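Local coordinates for protein phosphatidylserine synthase (PDB 3HSI) that is a phosphatidylserine synthase of the phospholipase D superfamily, an alpha/beta fold, at residues 266-280 with 363-376. Sequence-based numbering, arbitrary orientation.
Sequences LFLQVQKKLVICTPY and YHLKGVWVDDRYIL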
# COMPACT_ATOMS: atom_id res chain seq x y z
N LEU C 266 11.71 22.16 0.13
CA LEU C 266 13.06 22.44 0.62
C LEU C 266 14.09 22.06 -0.46
O LEU C 266 14.96 22.84 -0.79
CB LEU C 266 13.32 21.74 1.97
CG LEU C 266 12.71 22.32 3.27
CD1 LEU C 266 12.92 21.37 4.46
CD2 LEU C 266 13.34 23.67 3.62
N PHE C 267 13.93 20.89 -1.06
CA PHE C 267 14.83 20.39 -2.12
C PHE C 267 14.77 21.27 -3.36
O PHE C 267 15.78 21.47 -4.03
CB PHE C 267 14.44 18.98 -2.55
CG PHE C 267 15.01 17.87 -1.69
CD1 PHE C 267 15.61 16.76 -2.29
CD2 PHE C 267 14.90 17.90 -0.31
CE1 PHE C 267 16.11 15.72 -1.50
CE2 PHE C 267 15.40 16.86 0.48
CZ PHE C 267 16.00 15.77 -0.12
N LEU C 268 13.58 21.77 -3.70
CA LEU C 268 13.47 22.65 -4.86
C LEU C 268 14.06 24.01 -4.62
O LEU C 268 14.38 24.69 -5.57
CB LEU C 268 12.02 22.85 -5.26
CG LEU C 268 11.35 21.67 -5.93
CD1 LEU C 268 9.87 21.88 -5.87
CD2 LEU C 268 11.85 21.56 -7.35
N GLN C 269 14.15 24.43 -3.36
CA GLN C 269 14.57 25.78 -3.02
C GLN C 269 16.01 25.90 -2.57
O GLN C 269 16.39 26.92 -2.01
CB GLN C 269 13.66 26.38 -1.93
CG GLN C 269 12.36 26.95 -2.50
CD GLN C 269 12.62 28.17 -3.35
OE1 GLN C 269 13.16 29.17 -2.85
NE2 GLN C 269 12.26 28.11 -4.64
N VAL C 270 16.81 24.86 -2.78
CA VAL C 270 18.24 24.93 -2.56
C VAL C 270 18.90 25.97 -3.48
O VAL C 270 18.73 25.92 -4.71
CB VAL C 270 18.89 23.55 -2.77
CG1 VAL C 270 20.44 23.62 -2.67
CG2 VAL C 270 18.32 22.57 -1.77
N GLN C 271 19.65 26.90 -2.90
CA GLN C 271 20.33 27.90 -3.71
C GLN C 271 21.79 27.51 -3.98
O GLN C 271 22.32 27.81 -5.05
CB GLN C 271 20.27 29.28 -3.03
CG GLN C 271 18.86 29.80 -2.80
CD GLN C 271 18.06 29.93 -4.08
OE1 GLN C 271 17.23 29.07 -4.40
NE2 GLN C 271 18.30 31.01 -4.83
N LYS C 272 22.42 26.85 -3.01
CA LYS C 272 23.84 26.53 -3.04
C LYS C 272 24.15 25.07 -2.71
O LYS C 272 24.82 24.39 -3.48
CB LYS C 272 24.61 27.43 -2.06
CG LYS C 272 24.79 28.85 -2.57
CD LYS C 272 25.57 29.68 -1.59
CE LYS C 272 25.92 31.02 -2.20
NZ LYS C 272 27.21 31.02 -2.95
N LYS C 273 23.71 24.61 -1.54
CA LYS C 273 24.09 23.28 -1.05
C LYS C 273 22.96 22.61 -0.28
O LYS C 273 22.24 23.25 0.48
CB LYS C 273 25.41 23.31 -0.21
CG LYS C 273 25.79 21.94 0.36
CD LYS C 273 27.30 21.63 0.35
CE LYS C 273 27.70 20.75 1.53
NZ LYS C 273 27.83 21.63 2.78
N LEU C 274 22.81 21.31 -0.53
CA LEU C 274 21.85 20.47 0.17
C LEU C 274 22.64 19.41 0.87
O LEU C 274 23.48 18.76 0.25
CB LEU C 274 20.93 19.79 -0.84
CG LEU C 274 19.94 18.75 -0.32
CD1 LEU C 274 19.02 19.41 0.70
CD2 LEU C 274 19.12 18.14 -1.52
N VAL C 275 22.38 19.22 2.15
CA VAL C 275 22.95 18.09 2.87
C VAL C 275 21.82 17.18 3.30
O VAL C 275 20.81 17.65 3.77
CB VAL C 275 23.76 18.55 4.13
CG1 VAL C 275 24.40 17.34 4.84
CG2 VAL C 275 24.86 19.56 3.71
N ILE C 276 22.00 15.88 3.17
CA ILE C 276 20.97 14.92 3.54
C ILE C 276 21.61 13.81 4.34
O ILE C 276 22.70 13.33 3.99
CB ILE C 276 20.37 14.28 2.27
CG1 ILE C 276 19.73 15.32 1.36
CG2 ILE C 276 19.38 13.16 2.64
CD1 ILE C 276 19.44 14.75 -0.09
N CYS C 277 20.97 13.43 5.44
CA CYS C 277 21.29 12.20 6.16
C CYS C 277 20.11 11.27 5.99
O CYS C 277 18.96 11.69 6.15
CB CYS C 277 21.49 12.48 7.64
SG CYS C 277 23.17 13.00 8.00
N THR C 278 20.39 10.02 5.67
CA THR C 278 19.35 9.02 5.62
C THR C 278 20.02 7.71 6.05
O THR C 278 21.22 7.49 5.72
CB THR C 278 18.71 8.92 4.15
OG1 THR C 278 17.68 7.94 4.14
CG2 THR C 278 19.72 8.51 3.13
N PRO C 279 19.29 6.84 6.77
CA PRO C 279 19.86 5.53 7.17
C PRO C 279 20.21 4.64 5.98
O PRO C 279 21.35 4.16 5.88
CB PRO C 279 18.74 4.90 7.98
CG PRO C 279 17.80 6.03 8.30
CD PRO C 279 17.89 6.98 7.20
N TYR C 280 19.24 4.45 5.08
CA TYR C 280 19.40 3.60 3.87
C TYR C 280 19.31 4.51 2.67
O TYR C 280 18.50 5.42 2.65
CB TYR C 280 18.26 2.54 3.77
CG TYR C 280 17.75 2.09 5.13
CD1 TYR C 280 18.50 1.22 5.92
CD2 TYR C 280 16.55 2.58 5.66
CE1 TYR C 280 18.08 0.83 7.19
CE2 TYR C 280 16.11 2.20 6.94
CZ TYR C 280 16.88 1.30 7.70
OH TYR C 280 16.48 0.90 8.96
N TYR C 363 23.97 2.73 11.92
CA TYR C 363 23.70 4.09 11.54
C TYR C 363 22.22 4.33 11.31
O TYR C 363 21.64 3.71 10.46
CB TYR C 363 24.50 4.41 10.29
CG TYR C 363 24.33 5.79 9.71
CD1 TYR C 363 25.16 6.82 10.11
CD2 TYR C 363 23.38 6.05 8.69
CE1 TYR C 363 25.08 8.06 9.56
CE2 TYR C 363 23.27 7.32 8.13
CZ TYR C 363 24.14 8.33 8.57
OH TYR C 363 24.08 9.62 8.07
N HIS C 364 21.64 5.27 12.03
CA HIS C 364 20.24 5.59 11.84
C HIS C 364 19.97 7.11 11.80
O HIS C 364 18.98 7.56 12.37
CB HIS C 364 19.46 4.97 12.98
CG HIS C 364 17.98 4.91 12.75
ND1 HIS C 364 17.07 5.60 13.54
CD2 HIS C 364 17.26 4.23 11.82
CE1 HIS C 364 15.85 5.35 13.10
NE2 HIS C 364 15.94 4.53 12.06
N LEU C 365 20.84 7.91 11.17
CA LEU C 365 20.63 9.36 11.13
C LEU C 365 19.74 9.77 9.97
O LEU C 365 19.84 9.22 8.85
CB LEU C 365 21.95 10.13 11.00
CG LEU C 365 23.09 9.95 11.97
CD1 LEU C 365 24.30 10.67 11.38
CD2 LEU C 365 22.78 10.54 13.26
N LYS C 366 18.88 10.74 10.25
CA LYS C 366 18.00 11.38 9.26
C LYS C 366 18.20 12.89 9.47
O LYS C 366 18.38 13.35 10.60
CB LYS C 366 16.53 11.06 9.54
CG LYS C 366 16.17 9.59 9.84
CD LYS C 366 16.07 9.35 11.32
CE LYS C 366 15.68 7.91 11.61
NZ LYS C 366 14.29 7.47 11.14
N GLY C 367 18.18 13.64 8.37
CA GLY C 367 18.26 15.10 8.42
C GLY C 367 18.32 15.72 7.04
O GLY C 367 18.65 15.05 6.03
N VAL C 368 17.91 16.97 6.96
CA VAL C 368 18.00 17.76 5.71
C VAL C 368 18.47 19.12 6.12
O VAL C 368 17.97 19.69 7.08
CB VAL C 368 16.65 17.89 4.96
CG1 VAL C 368 16.80 18.83 3.77
CG2 VAL C 368 16.10 16.50 4.47
N TRP C 369 19.50 19.62 5.44
CA TRP C 369 19.96 20.96 5.64
C TRP C 369 19.98 21.67 4.28
O TRP C 369 20.56 21.18 3.32
CB TRP C 369 21.38 20.97 6.19
CG TRP C 369 21.63 20.41 7.54
CD1 TRP C 369 21.88 21.13 8.70
CD2 TRP C 369 21.80 19.02 7.90
NE1 TRP C 369 22.17 20.26 9.75
CE2 TRP C 369 22.14 18.97 9.29
CE3 TRP C 369 21.70 17.82 7.19
CZ2 TRP C 369 22.37 17.77 9.96
CZ3 TRP C 369 21.94 16.63 7.87
CH2 TRP C 369 22.27 16.61 9.23
N VAL C 370 19.38 22.85 4.23
CA VAL C 370 19.32 23.67 3.01
C VAL C 370 20.16 24.92 3.20
O VAL C 370 19.89 25.73 4.09
CB VAL C 370 17.87 24.02 2.64
CG1 VAL C 370 17.82 25.01 1.43
CG2 VAL C 370 17.12 22.70 2.35
N ASP C 371 21.22 25.03 2.39
CA ASP C 371 22.14 26.18 2.47
C ASP C 371 22.46 26.43 3.97
O ASP C 371 22.74 25.47 4.70
CB ASP C 371 21.54 27.41 1.77
CG ASP C 371 21.08 27.10 0.32
OD1 ASP C 371 21.69 26.26 -0.36
OD2 ASP C 371 20.09 27.69 -0.14
N ASP C 372 22.37 27.67 4.44
CA ASP C 372 22.58 27.99 5.86
C ASP C 372 21.29 28.51 6.49
O ASP C 372 21.31 29.20 7.52
CB ASP C 372 23.72 29.01 6.03
CG ASP C 372 23.61 30.17 5.03
OD1 ASP C 372 22.64 30.18 4.20
OD2 ASP C 372 24.50 31.07 5.06
N ARG C 373 20.16 28.14 5.89
CA ARG C 373 18.89 28.81 6.08
C ARG C 373 17.81 27.91 6.74
O ARG C 373 17.06 28.37 7.62
CB ARG C 373 18.45 29.28 4.69
CG ARG C 373 17.21 30.15 4.57
CD ARG C 373 17.15 30.83 3.14
NE ARG C 373 16.62 29.94 2.09
CZ ARG C 373 17.37 29.14 1.31
NH1 ARG C 373 18.70 29.11 1.44
NH2 ARG C 373 16.82 28.36 0.39
N TYR C 374 17.76 26.64 6.34
CA TYR C 374 16.84 25.66 6.94
C TYR C 374 17.54 24.41 7.42
O TYR C 374 18.46 23.90 6.76
CB TYR C 374 15.82 25.19 5.92
CG TYR C 374 14.95 26.29 5.35
CD1 TYR C 374 13.83 26.74 6.05
CD2 TYR C 374 15.24 26.84 4.11
CE1 TYR C 374 13.01 27.72 5.55
CE2 TYR C 374 14.44 27.84 3.59
CZ TYR C 374 13.32 28.27 4.31
OH TYR C 374 12.51 29.23 3.81
N ILE C 375 17.04 23.89 8.54
CA ILE C 375 17.52 22.68 9.22
C ILE C 375 16.26 21.93 9.64
O ILE C 375 15.54 22.35 10.55
CB ILE C 375 18.37 23.04 10.52
CG1 ILE C 375 19.57 23.92 10.18
CG2 ILE C 375 18.91 21.79 11.22
CD1 ILE C 375 19.43 25.36 10.62
N LEU C 376 15.99 20.81 8.98
CA LEU C 376 14.86 19.98 9.30
C LEU C 376 15.25 18.83 10.21
O LEU C 376 16.07 17.96 9.83
CB LEU C 376 14.25 19.40 8.03
CG LEU C 376 13.05 18.49 8.23
CD1 LEU C 376 11.93 19.26 8.92
CD2 LEU C 376 12.55 17.88 6.89
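Strand 273-277 pairs antiparallel with strand 367-370, their axes 4.7 Å apart, with Val275-Trp369 and Cys277-Gly367 as the hydrogen-bonded pairs. Strands 300-306 and 374-378 extend the sheet beyond these two. Leu274, Ile276, Val368 and Val370 line one face, where helix 258-268 packs. There Leu266 CD2 lies over one face of the Tyr374 ring, 3.5 Å from Tyr374 CG, a CH-pi contact offset toward the rim. Phe267 crosses Val368 at about a right angle, and Val368 CG2 meets the edge of the Phe267 ring. The other face carries Val275, Cys277 and Trp369. With Trp369 CG beside its own backbone N (chi1 -65°), the six-membered side of the indole runs along the neighbouring strand. Val275 CG1 lies 3.6 Å from Trp369 CE3. Further along, Cys277 SG meets the indole edge, 3.8 Å from Trp369 CZ3. Helix 405-415 packs on this tryptophan too. Past the strand, Asp371 takes three successive backbone N-H groups, two from the loop before strand 273-277 and one from its first residue. Asp371 OD2 uses the syn lone pair for Gln271 N (2.9 Å). Asp371 OD1 receives Lys272 N (2.8 Å) from above the carboxylate plane and Lys273 N (2.9 Å) nearly along the C-O axis. Arg373 NH1 approaches the anti side of Asp371 OD2 in a salt bridge, which fixes the carboxylate further. His364, Lys366 and Asp371 fit the HxK(x)4D signature of the superfamily. The signature aspartate thus ties the loop to the strand end. The histidine, bonded to Asp173, and the lysine, bonded to Asn381, lie at the other end, consistent with the active-site side in relatives.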